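Long-range contact in dehydroascorbate reductase (Chlamydomonas reinhardtii, PDB 5XFT), which probably reduces dehydroascorbate to ascorbate at the expense of two glutathiones, as a member of the DHAR family of the glutathione S-transferase superfamily: residues 91-104 and 151-163. Numbering follows the deposited sequence.
Sequences LQSSVPAEIGAKLF and LNGTDCSLAPKLY
Gly153 N donates to Leu91 O at 2.9 Å, a bent bond (N-H...O 138°) that ties the loop 91-102 to the first turn of helix 153-173. Beside it, Ser93 and Thr154 meet hydroxyl to hydroxyl, OG to OG1 at 3.0 Å. Ser93 OG stands opposite its backbone N (chi1 -162°), which swings it to the helix, where Val95 CB also covers Thr154 OG1 at 3.7 Å. Asn152, the N-cap residue, sets its amide between Gln92 and Ser93; with an alanine in its place that amide is lost, which is likely to leave the Gln92 carbonyl without this polar neighbour and the Ser93 hydroxyl with Thr154 as its remaining partner on the helix. Asp155 OD2 accepts weakly from Asn152 N at the start of this core helix of the all-helical glutathione S-transferase C-terminal domain. Further along, Leu158 CD2 presses on Gly100 O at 3.5 Å, where a beta carbon on Gly100 would clash with the methyl. Leu103, which also touches helix 118-138, reaches Leu162 CB with CD2 at 4.2 Å. The extended Lys161 lays CD against Phe104 CB at 3.6 Å, and its NZ weakly joins a water that donates to Gly100 O and accepts from Phe104 N.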
loop_
_atom_site.group_PDB
_atom_site.type_symbol
_atom_site.label_atom_id
_atom_site.label_comp_id
_atom_site.label_asym_id
_atom_site.label_seq_id
_atom_site.Cartn_x
_atom_site.Cartn_y
_atom_site.Cartn_z
ATOM N N LEU A 91 3.273 -3.642 15.107
ATOM C CA LEU A 91 2.820 -2.680 14.110
ATOM C C LEU A 91 1.520 -2.016 14.534
ATOM O O LEU A 91 0.815 -1.449 13.693
ATOM C CB LEU A 91 2.637 -3.342 12.741
ATOM C CG LEU A 91 3.772 -4.156 12.127
ATOM C CD1 LEU A 91 3.379 -4.607 10.721
ATOM C CD2 LEU A 91 5.046 -3.344 12.103
ATOM N N GLN A 92 1.175 -2.096 15.813
ATOM C CA GLN A 92 -0.061 -1.487 16.280
ATOM C C GLN A 92 0.075 0.030 16.303
ATOM O O GLN A 92 1.174 0.579 16.422
ATOM C CB GLN A 92 -0.437 -2.025 17.659
ATOM C CG GLN A 92 -0.644 -3.533 17.658
ATOM C CD GLN A 92 -1.303 -4.047 18.923
ATOM O OE1 GLN A 92 -0.655 -4.201 19.956
ATOM N NE2 GLN A 92 -2.598 -4.326 18.843
ATOM N N SER A 93 -1.059 0.708 16.178
ATOM C CA SER A 93 -1.079 2.116 15.818
ATOM C C SER A 93 -2.020 2.893 16.723
ATOM O O SER A 93 -3.126 2.435 17.025
ATOM C CB SER A 93 -1.517 2.285 14.357
ATOM O OG SER A 93 -1.170 3.562 13.859
ATOM N N SER A 94 -1.583 4.081 17.136
ATOM C CA SER A 94 -2.449 5.012 17.842
ATOM C C SER A 94 -3.234 5.913 16.899
ATOM O O SER A 94 -4.133 6.624 17.357
ATOM C CB SER A 94 -1.632 5.883 18.802
ATOM O OG SER A 94 -0.649 5.119 19.485
ATOM N N VAL A 95 -2.926 5.888 15.607
ATOM C CA VAL A 95 -3.548 6.806 14.643
ATOM C C VAL A 95 -5.045 6.539 14.564
ATOM O O VAL A 95 -5.460 5.373 14.423
ATOM C CB VAL A 95 -2.896 6.655 13.272
ATOM C CG1 VAL A 95 -3.470 7.698 12.310
ATOM C CG2 VAL A 95 -1.394 6.788 13.385
ATOM N N PRO A 96 -5.893 7.569 14.638
ATOM C CA PRO A 96 -7.337 7.366 14.469
ATOM C C PRO A 96 -7.675 6.789 13.100
ATOM O O PRO A 96 -7.002 7.049 12.098
ATOM C CB PRO A 96 -7.920 8.774 14.629
ATOM C CG PRO A 96 -6.906 9.522 15.413
ATOM C CD PRO A 96 -5.568 8.952 15.036
ATOM N N ALA A 97 -8.762 6.012 13.069
ATOM C CA ALA A 97 -9.149 5.306 11.851
ATOM C C ALA A 97 -9.522 6.268 10.729
ATOM O O ALA A 97 -9.216 6.009 9.559
ATOM C CB ALA A 97 -10.311 4.358 12.143
ATOM N N GLU A 98 -10.178 7.384 11.061
ATOM C CA GLU A 98 -10.745 8.255 10.034
ATOM C C GLU A 98 -9.684 8.885 9.140
ATOM O O GLU A 98 -10.021 9.392 8.063
ATOM C CB GLU A 98 -11.582 9.357 10.684
ATOM C CG GLU A 98 -10.747 10.397 11.411
ATOM C CD GLU A 98 -11.577 11.519 12.004
ATOM O OE1 GLU A 98 -11.287 12.696 11.699
ATOM O OE2 GLU A 98 -12.513 11.224 12.778
ATOM N N ILE A 99 -8.421 8.855 9.548
ATOM C CA ILE A 99 -7.358 9.570 8.852
ATOM C C ILE A 99 -6.836 8.719 7.701
ATOM O O ILE A 99 -6.508 7.539 7.881
ATOM C CB ILE A 99 -6.233 9.947 9.826
ATOM C CG1 ILE A 99 -6.762 10.966 10.839
ATOM C CG2 ILE A 99 -5.031 10.495 9.086
ATOM C CD1 ILE A 99 -5.809 11.271 11.955
ATOM N N GLY A 100 -6.754 9.321 6.515
ATOM C CA GLY A 100 -6.421 8.575 5.324
ATOM C C GLY A 100 -7.507 7.639 4.863
ATOM O O GLY A 100 -7.290 6.882 3.913
ATOM N N ALA A 101 -8.678 7.675 5.500
ATOM C CA ALA A 101 -9.727 6.721 5.171
ATOM C C ALA A 101 -10.289 6.927 3.771
ATOM O O ALA A 101 -10.846 5.985 3.202
ATOM C CB ALA A 101 -10.858 6.799 6.199
ATOM N N LYS A 102 -10.169 8.128 3.204
ATOM C CA LYS A 102 -10.684 8.397 1.866
ATOM C C LYS A 102 -9.608 8.941 0.935
ATOM O O LYS A 102 -9.931 9.502 -0.118
ATOM C CB LYS A 102 -11.863 9.365 1.920
ATOM C CG LYS A 102 -12.828 9.155 3.071
ATOM C CD LYS A 102 -13.913 10.214 3.017
ATOM C CE LYS A 102 -14.674 10.333 4.323
ATOM N NZ LYS A 102 -15.557 11.535 4.301
ATOM N N LEU A 103 -8.335 8.803 1.308
ATOM C CA LEU A 103 -7.248 9.191 0.417
ATOM C C LEU A 103 -7.370 8.476 -0.926
ATOM O O LEU A 103 -7.518 9.109 -1.983
ATOM C CB LEU A 103 -5.913 8.876 1.090
ATOM C CG LEU A 103 -4.632 8.943 0.268
ATOM C CD1 LEU A 103 -4.401 10.359 -0.210
ATOM C CD2 LEU A 103 -3.450 8.456 1.096
ATOM N N PHE A 104 -7.348 7.145 -0.892
ATOM C CA PHE A 104 -7.399 6.358 -2.120
ATOM C C PHE A 104 -8.709 6.528 -2.884
ATOM O O PHE A 104 -8.657 6.705 -4.111
ATOM C CB PHE A 104 -7.113 4.888 -1.790
ATOM C CG PHE A 104 -7.136 3.978 -2.983
ATOM C CD1 PHE A 104 -8.272 3.249 -3.294
ATOM C CD2 PHE A 104 -6.020 3.844 -3.792
ATOM C CE1 PHE A 104 -8.295 2.409 -4.391
ATOM C CE2 PHE A 104 -6.037 3.006 -4.888
ATOM C CZ PHE A 104 -7.176 2.288 -5.186
ATOM N N LEU A 151 8.220 1.408 10.509
ATOM C CA LEU A 151 6.945 1.243 9.829
ATOM C C LEU A 151 5.845 0.828 10.798
ATOM O O LEU A 151 6.059 0.037 11.721
ATOM C CB LEU A 151 7.064 0.205 8.718
ATOM C CG LEU A 151 7.768 0.672 7.452
ATOM C CD1 LEU A 151 7.645 -0.392 6.376
ATOM C CD2 LEU A 151 7.185 1.990 6.989
ATOM N N ASN A 152 4.656 1.351 10.550
ATOM C CA ASN A 152 3.469 1.153 11.360
ATOM C C ASN A 152 2.407 0.462 10.512
ATOM O O ASN A 152 2.514 0.397 9.284
ATOM C CB ASN A 152 2.975 2.511 11.867
ATOM C CG ASN A 152 1.994 2.398 12.989
ATOM O OD1 ASN A 152 2.077 1.499 13.812
ATOM N ND2 ASN A 152 1.086 3.346 13.063
ATOM N N GLY A 153 1.375 -0.069 11.169
ATOM C CA GLY A 153 0.244 -0.594 10.417
ATOM C C GLY A 153 -0.398 0.471 9.548
ATOM O O GLY A 153 -0.846 0.197 8.427
ATOM N N THR A 154 -0.425 1.709 10.051
ATOM C CA THR A 154 -0.913 2.848 9.281
ATOM C C THR A 154 0.049 3.213 8.156
ATOM O O THR A 154 -0.385 3.584 7.062
ATOM C CB THR A 154 -1.138 4.032 10.220
ATOM O OG1 THR A 154 -2.250 3.746 11.078
ATOM C CG2 THR A 154 -1.407 5.306 9.434
ATOM N N ASP A 155 1.357 3.115 8.404
ATOM C CA ASP A 155 2.327 3.276 7.327
ATOM C C ASP A 155 2.098 2.235 6.239
ATOM O O ASP A 155 2.105 2.551 5.043
ATOM C CB ASP A 155 3.746 3.146 7.876
ATOM C CG ASP A 155 4.161 4.322 8.727
ATOM O OD1 ASP A 155 3.846 5.471 8.358
ATOM O OD2 ASP A 155 4.798 4.084 9.777
ATOM N N CYS A 156 1.903 0.977 6.647
ATOM C CA CYS A 156 1.732 -0.104 5.686
ATOM C C CYS A 156 0.466 0.074 4.863
ATOM O O CYS A 156 0.447 -0.285 3.681
ATOM C CB CYS A 156 1.712 -1.452 6.408
ATOM S SG CYS A 156 3.294 -1.883 7.199
ATOM N N SER A 157 -0.592 0.626 5.459
ATOM C CA SER A 157 -1.825 0.819 4.700
ATOM C C SER A 157 -1.791 2.086 3.844
ATOM O O SER A 157 -2.276 2.083 2.706
ATOM C CB SER A 157 -3.022 0.864 5.645
ATOM O OG SER A 157 -4.205 1.161 4.924
ATOM N N LEU A 158 -1.234 3.174 4.368
ATOM C CA LEU A 158 -1.387 4.482 3.745
ATOM C C LEU A 158 -0.237 4.855 2.832
ATOM O O LEU A 158 -0.447 5.577 1.852
ATOM C CB LEU A 158 -1.531 5.571 4.812
ATOM C CG LEU A 158 -2.875 5.701 5.523
ATOM C CD1 LEU A 158 -2.865 6.942 6.395
ATOM C CD2 LEU A 158 -4.019 5.755 4.518
ATOM N N ALA A 159 0.976 4.408 3.138
ATOM C CA ALA A 159 2.111 4.763 2.291
ATOM C C ALA A 159 1.960 4.276 0.849
ATOM O O ALA A 159 2.275 5.055 -0.067
ATOM C CB ALA A 159 3.406 4.246 2.926
ATOM N N PRO A 160 1.495 3.051 0.565
ATOM C CA PRO A 160 1.254 2.697 -0.844
ATOM C C PRO A 160 0.198 3.562 -1.511
ATOM O O PRO A 160 0.382 3.976 -2.665
ATOM C CB PRO A 160 0.821 1.227 -0.763
ATOM C CG PRO A 160 1.443 0.729 0.496
ATOM C CD PRO A 160 1.339 1.879 1.447
ATOM N N LYS A 161 -0.909 3.850 -0.817
ATOM C CA LYS A 161 -1.938 4.710 -1.397
ATOM C C LYS A 161 -1.390 6.100 -1.707
ATOM O O LYS A 161 -1.679 6.667 -2.766
ATOM C CB LYS A 161 -3.140 4.800 -0.463
ATOM C CG LYS A 161 -3.693 3.452 -0.064
ATOM C CD LYS A 161 -4.946 3.579 0.782
ATOM C CE LYS A 161 -5.380 2.221 1.311
ATOM N NZ LYS A 161 -6.653 2.294 2.088
ATOM N N LEU A 162 -0.582 6.658 -0.804
ATOM C CA LEU A 162 0.009 7.968 -1.058
ATOM C C LEU A 162 0.989 7.910 -2.224
ATOM O O LEU A 162 1.057 8.845 -3.035
ATOM C CB LEU A 162 0.696 8.480 0.208
ATOM C CG LEU A 162 1.370 9.847 0.142
ATOM C CD1 LEU A 162 0.341 10.949 -0.004
ATOM C CD2 LEU A 162 2.223 10.065 1.379
ATOM N N TYR A 163 1.761 6.824 -2.312
ATOM C CA TYR A 163 2.668 6.612 -3.437
ATOM C C TYR A 163 1.914 6.681 -4.760
ATOM O O TYR A 163 2.266 7.457 -5.664
ATOM C CB TYR A 163 3.346 5.251 -3.268
ATOM C CG TYR A 163 4.560 4.991 -4.135
ATOM C CD1 TYR A 163 5.283 6.031 -4.704
ATOM C CD2 TYR A 163 4.971 3.691 -4.390
ATOM C CE1 TYR A 163 6.388 5.775 -5.488
ATOM C CE2 TYR A 163 6.068 3.428 -5.168
ATOM C CZ TYR A 163 6.775 4.468 -5.720
ATOM O OH TYR A 163 7.872 4.190 -6.501
HETATM O O HOH W 1 -7.608 5.454 1.611
#